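Filamentation induced by cAMP protein Fic (Desulfovibrio alaskensis, PDB 4RGL) belongs to the Fic/DOC family and pairs a largely helical Fic core with a C-terminal domain of the helix-turn-helix class. Local coordinates at residues N48-I59 against A209-R218; L21-Y32 against L245-V256. One frame throughout, in Å; residues are numbered along the deposited sequence.

Interaction 1 of 2, residues N48-I59 against A209-R218; sequences NRIRTIQASLAI and AYLPVETVIR
R49 and T52 each make a hydrogen bond to segment 209-218. R49 is bent at chi2 and chi3, which turns its guanidinium back to A209. There NH2 donates to A209 O at 3.1 Å. The bond is fairly straight (163°), but it reaches the oxygen from well above the carbonyl plane. The R49 guanidinium plane is parallel to the Y210 ring (1° apart) but displaced from it, with R49 NH2 3.5 Å from Y210 CE1. NH1 has a second partner, in a salt bridge with E96. T52 OG1 donates to E214 OE1 at 2.9 Å, from above the carboxylate plane. T52 CG2 lies beside the same carboxylate, so both branches of T52 meet E214.

Within segment 209-218, P212 centres an inverse gamma turn. P212 O accepts from T215 N and from T215 OG1; the OG1 bond is 2.8 Å and runs almost along the C=O axis. T215 is thereby fixed beside R51, whose NE is 3.7 Å from T215 CG2. P212 CG sits over one face of the R51 guanidinium.

Packing takes over toward the C-terminal end. A55 CB rests on the E214 backbone, 3.6 Å from E214 O. R218 is a knob in a hole formed by Q54, A55, A58 and I59. Q54 OE1 lies at the R218 guanidinium edge, but the angle is poor for a hydrogen bond. I59 CD1 touches I217 CG2 at 3.9 Å.

The two helices run roughly parallel, at 28°. S56 to I59 fit the start of the (S/T)xxxE(G/N) inhibitory motif of Fic proteins. S56 OG bonds R194, the last arginine of the HxFx(D/E)GNGRxxR Fic motif. This is consistent with an inhibitory helix held against the Fic core.

Interaction 2 of 2, residues L21-Y32 against L245-V256; sequences LVAEIGEIIGRY and LGALRDAVREAV
E24 reaches R253 and R249 because its CG is trans to the backbone N (chi1 -169°) and the chain stays extended beyond it. This carries OE2 to 2.7 Å from R253 NH1, in a salt bridge. R249 also leaves its helix with CG trans to N, and a nearly extended chi2 puts CD against the E24 carboxylate, 3.2 Å from OE1. The bend at chi3 (64°) then turns the guanidinium toward D250. R249 NH1 is further from OE1 and adds only a long ion pair.

D250 completes the charged network. R249 holds D250 OD1 side-on through NE and NH2, both on one oxygen; the NH2 bond is 2.8 Å and uses the syn lone pair. R253 NH2 adds a weak bond to the same atom. D250 OD2 goes to R220 in another salt bridge. The arginines probably favour the charged forms of E24 and D250, and these acids offset the closeness of the like-charged guanidiniums.

L21 links the charges to the apolar seam. Its CD2 lies over one face of the R249 guanidinium, while CD1 packs on L245 CB at 3.8 Å. I25 lies across L245 and R249, with CD1 near L245 CD2 and CG1 near R249 CB. I28 CG2 meets V252 CG1 at 3.7 Å and also touches V256 CG2. The latter methyl reaches Y32 CD1 too, and Y32 CE1 touches A255 CB at 3.7 Å.

The helices are nearly parallel, 22° apart, with axes 9.6 Å from each other. L169 of helix 168-182 touches both I25 and L245. L248 packs on helix 189-202 at Q197 and L201, and I29 meets W204 and K205. Helix 245-256 lies largely between helix 21-32 and the Fic core, with helix 214-219 against A247 and E254, but I25 and I29 also reach the core directly.

In the fold
From the N terminus, the chain forms helix 16-32, then helix 42-59. Helix 42-59 pairs with the 209-218 segment in interaction 1, which closes a loop of about 150 residues, about half of them helical. Helix 16-32 pairs with helix 238-257 in interaction 2, later in the chain, so interaction 1 is nested inside the larger loop. The two contacts have centres about 16 Å apart and they touch. L211 and V213 of interaction 1 pack on V252 and A251 of interaction 2, and R51 makes a weak, long ion pair with E254. Together they join both N-terminal helices to the segments that follow helix 189-202 of the Fic core.

Interaction 1 of 2, residues N48-I59 against A209-R218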
loop_
_atom_site.group_PDB
_atom_site.type_symbol
_atom_site.label_atom_id
_atom_site.label_comp_id
_atom_site.label_asym_id
_atom_site.label_seq_id
_atom_site.Cartn_x
_atom_site.Cartn_y
_atom_site.Cartn_z
ATOM N N ASN A 48 2.125 3.950 -1.104
ATOM C CA ASN A 48 2.074 2.529 -0.777
ATOM C C ASN A 48 0.672 1.980 -0.953
ATOM O O ASN A 48 0.498 0.922 -1.563
ATOM C CB ASN A 48 2.553 2.294 0.645
ATOM C CG ASN A 48 4.032 2.491 0.821
ATOM O OD1 ASN A 48 4.803 2.517 -0.148
ATOM N ND2 ASN A 48 4.474 2.534 2.064
ATOM N N ARG A 49 -0.347 2.710 -0.434
ATOM C CA ARG A 49 -1.745 2.305 -0.557
ATOM C C ARG A 49 -2.141 2.165 -2.041
ATOM O O ARG A 49 -2.749 1.168 -2.414
ATOM C CB ARG A 49 -2.663 3.313 0.164
ATOM C CG ARG A 49 -4.170 2.988 0.076
ATOM C CD ARG A 49 -4.516 1.580 0.582
ATOM N NE ARG A 49 -3.970 1.311 1.922
ATOM C CZ ARG A 49 -4.571 1.662 3.056
ATOM N NH1 ARG A 49 -5.688 2.375 3.030
ATOM N NH2 ARG A 49 -4.027 1.354 4.221
ATOM N N ILE A 50 -1.717 3.132 -2.897
ATOM C CA ILE A 50 -1.998 3.087 -4.335
ATOM C C ILE A 50 -1.324 1.835 -4.962
ATOM O O ILE A 50 -1.963 1.128 -5.747
ATOM C CB ILE A 50 -1.544 4.403 -5.037
ATOM C CG1 ILE A 50 -2.427 5.601 -4.581
ATOM C CG2 ILE A 50 -1.571 4.250 -6.562
ATOM C CD1 ILE A 50 -2.009 6.998 -5.171
ATOM N N ARG A 51 -0.060 1.525 -4.546
ATOM C CA ARG A 51 0.659 0.329 -5.013
ATOM C C ARG A 51 -0.091 -0.949 -4.616
ATOM O O ARG A 51 -0.235 -1.855 -5.439
ATOM C CB ARG A 51 2.090 0.295 -4.455
ATOM C CG ARG A 51 3.020 1.325 -5.081
ATOM C CD ARG A 51 4.409 1.249 -4.487
ATOM N NE ARG A 51 5.045 -0.039 -4.761
ATOM C CZ ARG A 51 6.117 -0.487 -4.119
ATOM N NH1 ARG A 51 6.649 0.220 -3.127
ATOM N NH2 ARG A 51 6.637 -1.667 -4.427
ATOM N N THR A 52 -0.579 -1.015 -3.351
ATOM C CA THR A 52 -1.370 -2.150 -2.855
ATOM C C THR A 52 -2.638 -2.352 -3.728
ATOM O O THR A 52 -2.902 -3.466 -4.189
ATOM C CB THR A 52 -1.748 -1.917 -1.373
ATOM O OG1 THR A 52 -0.576 -2.041 -0.572
ATOM C CG2 THR A 52 -2.821 -2.887 -0.878
ATOM N N ILE A 53 -3.386 -1.269 -3.969
ATOM C CA ILE A 53 -4.628 -1.323 -4.729
ATOM C C ILE A 53 -4.346 -1.734 -6.181
ATOM O O ILE A 53 -4.946 -2.691 -6.671
ATOM C CB ILE A 53 -5.370 0.043 -4.652
ATOM C CG1 ILE A 53 -5.845 0.322 -3.195
ATOM C CG2 ILE A 53 -6.543 0.086 -5.634
ATOM C CD1 ILE A 53 -6.191 1.744 -2.914
ATOM N N GLN A 54 -3.403 -1.040 -6.850
ATOM C CA GLN A 54 -3.080 -1.321 -8.243
ATOM C C GLN A 54 -2.655 -2.786 -8.418
ATOM O O GLN A 54 -3.180 -3.468 -9.288
ATOM C CB GLN A 54 -1.979 -0.373 -8.748
ATOM C CG GLN A 54 -1.704 -0.479 -10.259
ATOM C CD GLN A 54 -0.896 -1.697 -10.622
ATOM O OE1 GLN A 54 0.070 -2.056 -9.948
ATOM N NE2 GLN A 54 -1.234 -2.317 -11.729
ATOM N N ALA A 55 -1.735 -3.275 -7.563
ATOM C CA ALA A 55 -1.237 -4.650 -7.669
ATOM C C ALA A 55 -2.344 -5.671 -7.366
ATOM O O ALA A 55 -2.531 -6.609 -8.138
ATOM C CB ALA A 55 -0.063 -4.859 -6.731
ATOM N N SER A 56 -3.108 -5.464 -6.260
ATOM C CA SER A 56 -4.206 -6.381 -5.883
ATOM C C SER A 56 -5.223 -6.513 -7.025
ATOM O O SER A 56 -5.640 -7.628 -7.349
ATOM C CB SER A 56 -4.901 -5.894 -4.612
ATOM O OG SER A 56 -5.925 -6.784 -4.199
ATOM N N LEU A 57 -5.556 -5.381 -7.691
ATOM C CA LEU A 57 -6.486 -5.385 -8.825
ATOM C C LEU A 57 -5.817 -5.951 -10.087
ATOM O O LEU A 57 -6.476 -6.631 -10.874
ATOM C CB LEU A 57 -7.021 -3.963 -9.101
ATOM C CG LEU A 57 -8.023 -3.404 -8.070
ATOM C CD1 LEU A 57 -8.275 -1.951 -8.304
ATOM C CD2 LEU A 57 -9.321 -4.149 -8.117
ATOM N N ALA A 58 -4.498 -5.697 -10.263
ATOM C CA ALA A 58 -3.750 -6.208 -11.425
ATOM C C ALA A 58 -3.727 -7.733 -11.430
ATOM O O ALA A 58 -3.797 -8.345 -12.500
ATOM C CB ALA A 58 -2.329 -5.665 -11.419
ATOM N N ILE A 59 -3.660 -8.356 -10.223
ATOM C CA ILE A 59 -3.660 -9.818 -10.087
ATOM C C ILE A 59 -4.973 -10.391 -10.631
ATOM O O ILE A 59 -4.972 -11.461 -11.242
ATOM C CB ILE A 59 -3.428 -10.243 -8.607
ATOM C CG1 ILE A 59 -2.046 -9.749 -8.099
ATOM C CG2 ILE A 59 -3.561 -11.773 -8.449
ATOM C CD1 ILE A 59 -1.800 -9.967 -6.563
ATOM N N ALA A 209 -0.492 -1.789 7.471
ATOM C CA ALA A 209 -1.587 -1.445 6.560
ATOM C C ALA A 209 -1.049 -0.727 5.324
ATOM O O ALA A 209 -1.718 -0.695 4.280
ATOM C CB ALA A 209 -2.609 -0.571 7.271
ATOM N N TYR A 210 0.191 -0.193 5.422
ATOM C CA TYR A 210 0.825 0.523 4.323
ATOM C C TYR A 210 2.028 -0.275 3.773
ATOM O O TYR A 210 2.913 0.296 3.141
ATOM C CB TYR A 210 1.255 1.927 4.774
ATOM C CG TYR A 210 0.118 2.720 5.383
ATOM C CD1 TYR A 210 -0.846 3.327 4.579
ATOM C CD2 TYR A 210 -0.044 2.795 6.764
ATOM C CE1 TYR A 210 -1.931 4.005 5.134
ATOM C CE2 TYR A 210 -1.119 3.480 7.332
ATOM C CZ TYR A 210 -2.065 4.079 6.513
ATOM O OH TYR A 210 -3.121 4.762 7.069
ATOM N N LEU A 211 2.017 -1.608 3.969
ATOM C CA LEU A 211 3.046 -2.492 3.422
ATOM C C LEU A 211 2.593 -3.049 2.049
ATOM O O LEU A 211 1.626 -3.821 1.980
ATOM C CB LEU A 211 3.341 -3.642 4.413
ATOM C CG LEU A 211 4.448 -4.625 4.008
ATOM C CD1 LEU A 211 5.782 -3.925 3.895
ATOM C CD2 LEU A 211 4.540 -5.771 4.993
ATOM N N PRO A 212 3.223 -2.605 0.930
ATOM C CA PRO A 212 2.729 -3.023 -0.397
ATOM C C PRO A 212 3.237 -4.422 -0.794
ATOM O O PRO A 212 3.819 -4.587 -1.872
ATOM C CB PRO A 212 3.275 -1.930 -1.347
ATOM C CG PRO A 212 4.080 -0.980 -0.464
ATOM C CD PRO A 212 4.349 -1.668 0.816
ATOM N N VAL A 213 2.923 -5.449 0.035
ATOM C CA VAL A 213 3.339 -6.839 -0.219
ATOM C C VAL A 213 2.681 -7.378 -1.525
ATOM O O VAL A 213 3.204 -8.312 -2.139
ATOM C CB VAL A 213 3.016 -7.760 1.000
ATOM C CG1 VAL A 213 1.520 -7.794 1.288
ATOM C CG2 VAL A 213 3.563 -9.172 0.789
ATOM N N GLU A 214 1.578 -6.735 -1.969
ATOM C CA GLU A 214 0.831 -7.164 -3.147
ATOM C C GLU A 214 1.674 -7.014 -4.433
ATOM O O GLU A 214 1.488 -7.785 -5.376
ATOM C CB GLU A 214 -0.478 -6.377 -3.273
ATOM C CG GLU A 214 -1.454 -6.606 -2.115
ATOM C CD GLU A 214 -1.118 -5.885 -0.819
ATOM O OE1 GLU A 214 -0.285 -4.952 -0.855
ATOM O OE2 GLU A 214 -1.763 -6.190 0.211
ATOM N N THR A 215 2.644 -6.055 -4.446
ATOM C CA THR A 215 3.558 -5.877 -5.592
ATOM C C THR A 215 4.463 -7.114 -5.750
ATOM O O THR A 215 4.822 -7.472 -6.870
ATOM C CB THR A 215 4.399 -4.599 -5.427
ATOM O OG1 THR A 215 5.225 -4.724 -4.264
ATOM C CG2 THR A 215 3.549 -3.353 -5.332
ATOM N N VAL A 216 4.820 -7.772 -4.619
ATOM C CA VAL A 216 5.639 -8.994 -4.638
ATOM C C VAL A 216 4.785 -10.175 -5.135
ATOM O O VAL A 216 5.229 -10.941 -5.997
ATOM C CB VAL A 216 6.258 -9.290 -3.239
ATOM C CG1 VAL A 216 7.089 -10.569 -3.264
ATOM C CG2 VAL A 216 7.095 -8.114 -2.749
ATOM N N ILE A 217 3.539 -10.285 -4.625
ATOM C CA ILE A 217 2.610 -11.356 -5.008
ATOM C C ILE A 217 2.261 -11.247 -6.503
ATOM O O ILE A 217 2.104 -12.265 -7.169
ATOM C CB ILE A 217 1.334 -11.303 -4.126
ATOM C CG1 ILE A 217 1.703 -11.335 -2.625
ATOM C CG2 ILE A 217 0.360 -12.437 -4.490
ATOM C CD1 ILE A 217 0.547 -10.929 -1.680
ATOM N N ARG A 218 2.165 -10.000 -7.029
ATOM C CA ARG A 218 1.871 -9.756 -8.451
ATOM C C ARG A 218 3.048 -10.201 -9.340
ATOM O O ARG A 218 2.833 -10.769 -10.412
ATOM C CB ARG A 218 1.564 -8.269 -8.683
ATOM C CG ARG A 218 1.241 -7.915 -10.136
ATOM C CD ARG A 218 1.376 -6.426 -10.369
ATOM N NE ARG A 218 2.749 -5.971 -10.135
ATOM C CZ ARG A 218 3.078 -4.714 -9.857
ATOM N NH1 ARG A 218 2.136 -3.790 -9.723
ATOM N NH2 ARG A 218 4.346 -4.385 -9.654
#

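Interaction 2 of 2, residues L21-Y32 against L245-V256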
loop_
_atom_site.group_PDB
_atom_site.type_symbol
_atom_site.label_atom_id
_atom_site.label_comp_id
_atom_site.label_asym_id
_atom_site.label_seq_id
_atom_site.Cartn_x
_atom_site.Cartn_y
_atom_site.Cartn_z
ATOM N N LEU A 21 11.682 -16.823 9.459
ATOM C CA LEU A 21 10.992 -15.725 8.766
ATOM C C LEU A 21 10.314 -14.801 9.769
ATOM O O LEU A 21 10.405 -13.584 9.633
ATOM C CB LEU A 21 9.971 -16.267 7.759
ATOM C CG LEU A 21 10.564 -16.863 6.476
ATOM C CD1 LEU A 21 9.535 -17.653 5.719
ATOM C CD2 LEU A 21 11.172 -15.772 5.586
ATOM N N VAL A 22 9.714 -15.379 10.835
ATOM C CA VAL A 22 9.087 -14.597 11.906
ATOM C C VAL A 22 10.166 -13.774 12.633
ATOM O O VAL A 22 9.974 -12.580 12.871
ATOM C CB VAL A 22 8.301 -15.512 12.894
ATOM C CG1 VAL A 22 7.830 -14.729 14.116
ATOM C CG2 VAL A 22 7.120 -16.181 12.194
ATOM N N ALA A 23 11.332 -14.391 12.895
ATOM C CA ALA A 23 12.448 -13.719 13.543
ATOM C C ALA A 23 12.947 -12.553 12.707
ATOM O O ALA A 23 13.196 -11.471 13.247
ATOM C CB ALA A 23 13.578 -14.703 13.789
ATOM N N GLU A 24 13.091 -12.758 11.381
ATOM C CA GLU A 24 13.609 -11.712 10.513
ATOM C C GLU A 24 12.576 -10.576 10.355
ATOM O O GLU A 24 12.922 -9.409 10.557
ATOM C CB GLU A 24 14.016 -12.280 9.141
ATOM C CG GLU A 24 14.818 -11.287 8.295
ATOM C CD GLU A 24 15.314 -11.820 6.961
ATOM O OE1 GLU A 24 15.323 -13.061 6.779
ATOM O OE2 GLU A 24 15.699 -10.994 6.100
ATOM N N ILE A 25 11.283 -10.929 10.069
ATOM C CA ILE A 25 10.207 -9.930 9.949
ATOM C C ILE A 25 10.128 -9.106 11.236
ATOM O O ILE A 25 10.192 -7.878 11.185
ATOM C CB ILE A 25 8.837 -10.598 9.617
ATOM C CG1 ILE A 25 8.875 -11.284 8.221
ATOM C CG2 ILE A 25 7.700 -9.570 9.694
ATOM C CD1 ILE A 25 7.657 -12.160 7.913
ATOM N N GLY A 26 10.085 -9.798 12.382
ATOM C CA GLY A 26 10.072 -9.161 13.693
ATOM C C GLY A 26 11.191 -8.158 13.868
ATOM O O GLY A 26 10.939 -6.997 14.195
ATOM N N GLU A 27 12.436 -8.573 13.554
ATOM C CA GLU A 27 13.599 -7.696 13.658
ATOM C C GLU A 27 13.488 -6.507 12.683
ATOM O O GLU A 27 13.740 -5.370 13.080
ATOM C CB GLU A 27 14.893 -8.477 13.398
ATOM C CG GLU A 27 16.149 -7.646 13.605
ATOM C CD GLU A 27 17.455 -8.357 13.307
ATOM O OE1 GLU A 27 17.433 -9.596 13.119
ATOM O OE2 GLU A 27 18.508 -7.680 13.303
ATOM N N ILE A 28 13.105 -6.775 11.405
ATOM C CA ILE A 28 12.985 -5.714 10.393
ATOM C C ILE A 28 11.962 -4.651 10.860
ATOM O O ILE A 28 12.221 -3.457 10.719
ATOM C CB ILE A 28 12.602 -6.296 8.994
ATOM C CG1 ILE A 28 13.624 -7.381 8.515
ATOM C CG2 ILE A 28 12.439 -5.180 7.955
ATOM C CD1 ILE A 28 15.126 -6.888 8.352
ATOM N N ILE A 29 10.818 -5.096 11.458
ATOM C CA ILE A 29 9.803 -4.171 11.990
ATOM C C ILE A 29 10.386 -3.387 13.177
ATOM O O ILE A 29 10.123 -2.190 13.316
ATOM C CB ILE A 29 8.507 -4.917 12.385
ATOM C CG1 ILE A 29 7.840 -5.563 11.143
ATOM C CG2 ILE A 29 7.534 -3.971 13.107
ATOM C CD1 ILE A 29 6.636 -6.443 11.460
ATOM N N GLY A 30 11.239 -4.050 13.966
ATOM C CA GLY A 30 11.950 -3.411 15.069
ATOM C C GLY A 30 12.743 -2.199 14.622
ATOM O O GLY A 30 12.994 -1.296 15.415
ATOM N N ARG A 31 13.132 -2.171 13.324
ATOM C CA ARG A 31 13.782 -1.018 12.695
ATOM C C ARG A 31 12.742 -0.123 11.997
ATOM O O ARG A 31 12.725 1.090 12.210
ATOM C CB ARG A 31 14.841 -1.485 11.683
ATOM C CG ARG A 31 16.243 -1.560 12.243
ATOM C CD ARG A 31 17.221 -2.044 11.187
ATOM N NE ARG A 31 18.608 -1.719 11.530
ATOM C CZ ARG A 31 19.257 -0.656 11.057
ATOM N NH1 ARG A 31 18.663 0.168 10.200
ATOM N NH2 ARG A 31 20.514 -0.426 11.415
ATOM N N TYR A 32 11.848 -0.747 11.180
ATOM C CA TYR A 32 10.780 -0.056 10.415
ATOM C C TYR A 32 9.979 0.913 11.318
ATOM O O TYR A 32 9.380 1.867 10.817
ATOM C CB TYR A 32 9.829 -1.101 9.770
ATOM C CG TYR A 32 8.806 -0.522 8.809
ATOM C CD1 TYR A 32 9.189 -0.049 7.553
ATOM C CD2 TYR A 32 7.440 -0.630 9.068
ATOM C CE1 TYR A 32 8.247 0.407 6.629
ATOM C CE2 TYR A 32 6.487 -0.197 8.141
ATOM C CZ TYR A 32 6.897 0.325 6.923
ATOM O OH TYR A 32 5.967 0.766 6.011
ATOM N N LEU A 245 5.013 -15.422 4.188
ATOM C CA LEU A 245 5.964 -14.816 5.139
ATOM C C LEU A 245 7.237 -14.400 4.420
ATOM O O LEU A 245 7.839 -13.382 4.767
ATOM C CB LEU A 245 6.300 -15.776 6.297
ATOM C CG LEU A 245 5.172 -16.042 7.307
ATOM C CD1 LEU A 245 5.607 -17.059 8.342
ATOM C CD2 LEU A 245 4.729 -14.759 7.992
ATOM N N GLY A 246 7.604 -15.158 3.380
ATOM C CA GLY A 246 8.737 -14.823 2.532
ATOM C C GLY A 246 8.500 -13.539 1.768
ATOM O O GLY A 246 9.310 -12.608 1.845
ATOM N N ALA A 247 7.319 -13.438 1.106
ATOM C CA ALA A 247 6.919 -12.237 0.372
ATOM C C ALA A 247 6.834 -11.023 1.305
ATOM O O ALA A 247 7.344 -9.948 0.966
ATOM C CB ALA A 247 5.578 -12.465 -0.313
ATOM N N LEU A 248 6.231 -11.211 2.513
ATOM C CA LEU A 248 6.092 -10.145 3.516
ATOM C C LEU A 248 7.445 -9.654 3.978
ATOM O O LEU A 248 7.654 -8.445 4.077
ATOM C CB LEU A 248 5.274 -10.640 4.711
ATOM C CG LEU A 248 3.770 -10.713 4.481
ATOM C CD1 LEU A 248 3.117 -11.663 5.451
ATOM C CD2 LEU A 248 3.141 -9.337 4.561
ATOM N N ARG A 249 8.394 -10.593 4.219
ATOM C CA ARG A 249 9.769 -10.252 4.592
ATOM C C ARG A 249 10.423 -9.417 3.505
ATOM O O ARG A 249 10.990 -8.368 3.793
ATOM C CB ARG A 249 10.587 -11.525 4.843
ATOM C CG ARG A 249 12.072 -11.257 5.079
ATOM C CD ARG A 249 12.909 -12.461 4.735
ATOM N NE ARG A 249 12.831 -12.791 3.312
ATOM C CZ ARG A 249 13.444 -13.833 2.762
ATOM N NH1 ARG A 249 14.190 -14.643 3.506
ATOM N NH2 ARG A 249 13.316 -14.076 1.464
ATOM N N ASP A 250 10.326 -9.873 2.243
ATOM C CA ASP A 250 10.900 -9.164 1.102
ATOM C C ASP A 250 10.256 -7.788 0.938
ATOM O O ASP A 250 10.931 -6.833 0.546
ATOM C CB ASP A 250 10.727 -9.990 -0.181
ATOM C CG ASP A 250 11.323 -11.383 -0.087
ATOM O OD1 ASP A 250 12.337 -11.549 0.628
ATOM O OD2 ASP A 250 10.765 -12.307 -0.706
ATOM N N ALA A 251 8.956 -7.676 1.275
ATOM C CA ALA A 251 8.240 -6.416 1.183
ATOM C C ALA A 251 8.688 -5.457 2.275
ATOM O O ALA A 251 9.101 -4.341 1.974
ATOM C CB ALA A 251 6.737 -6.655 1.274
ATOM N N VAL A 252 8.674 -5.907 3.542
ATOM C CA VAL A 252 9.080 -5.052 4.654
ATOM C C VAL A 252 10.607 -4.741 4.551
ATOM O O VAL A 252 11.059 -3.717 5.051
ATOM C CB VAL A 252 8.703 -5.676 6.028
ATOM C CG1 VAL A 252 9.578 -6.883 6.349
ATOM C CG2 VAL A 252 8.780 -4.638 7.141
ATOM N N ARG A 253 11.348 -5.562 3.787
ATOM C CA ARG A 253 12.768 -5.347 3.564
ATOM C C ARG A 253 12.989 -4.242 2.504
ATOM O O ARG A 253 13.783 -3.339 2.734
ATOM C CB ARG A 253 13.448 -6.655 3.143
ATOM C CG ARG A 253 14.975 -6.602 3.162
ATOM C CD ARG A 253 15.578 -7.984 3.370
ATOM N NE ARG A 253 15.072 -8.958 2.399
ATOM C CZ ARG A 253 15.346 -10.259 2.443
ATOM N NH1 ARG A 253 16.110 -10.751 3.413
ATOM N NH2 ARG A 253 14.849 -11.078 1.527
ATOM N N GLU A 254 12.220 -4.273 1.376
ATOM C CA GLU A 254 12.352 -3.231 0.340
ATOM C C GLU A 254 11.713 -1.906 0.817
ATOM O O GLU A 254 11.947 -0.863 0.214
ATOM C CB GLU A 254 11.734 -3.679 -1.020
ATOM C CG GLU A 254 10.211 -3.732 -1.048
ATOM C CD GLU A 254 9.591 -3.618 -2.439
ATOM O OE1 GLU A 254 10.016 -2.721 -3.205
ATOM O OE2 GLU A 254 8.586 -4.322 -2.698
ATOM N N ALA A 255 10.951 -1.952 1.925
ATOM C CA ALA A 255 10.333 -0.760 2.501
ATOM C C ALA A 255 11.345 0.045 3.316
ATOM O O ALA A 255 11.263 1.269 3.357
ATOM C CB ALA A 255 9.156 -1.154 3.373
ATOM N N VAL A 256 12.300 -0.645 3.969
ATOM C CA VAL A 256 13.319 0.007 4.795
ATOM C C VAL A 256 14.486 0.511 3.901
ATOM O O VAL A 256 15.128 1.511 4.234
ATOM C CB VAL A 256 13.833 -0.948 5.916
ATOM C CG1 VAL A 256 14.904 -0.273 6.770
ATOM C CG2 VAL A 256 12.679 -1.432 6.789
#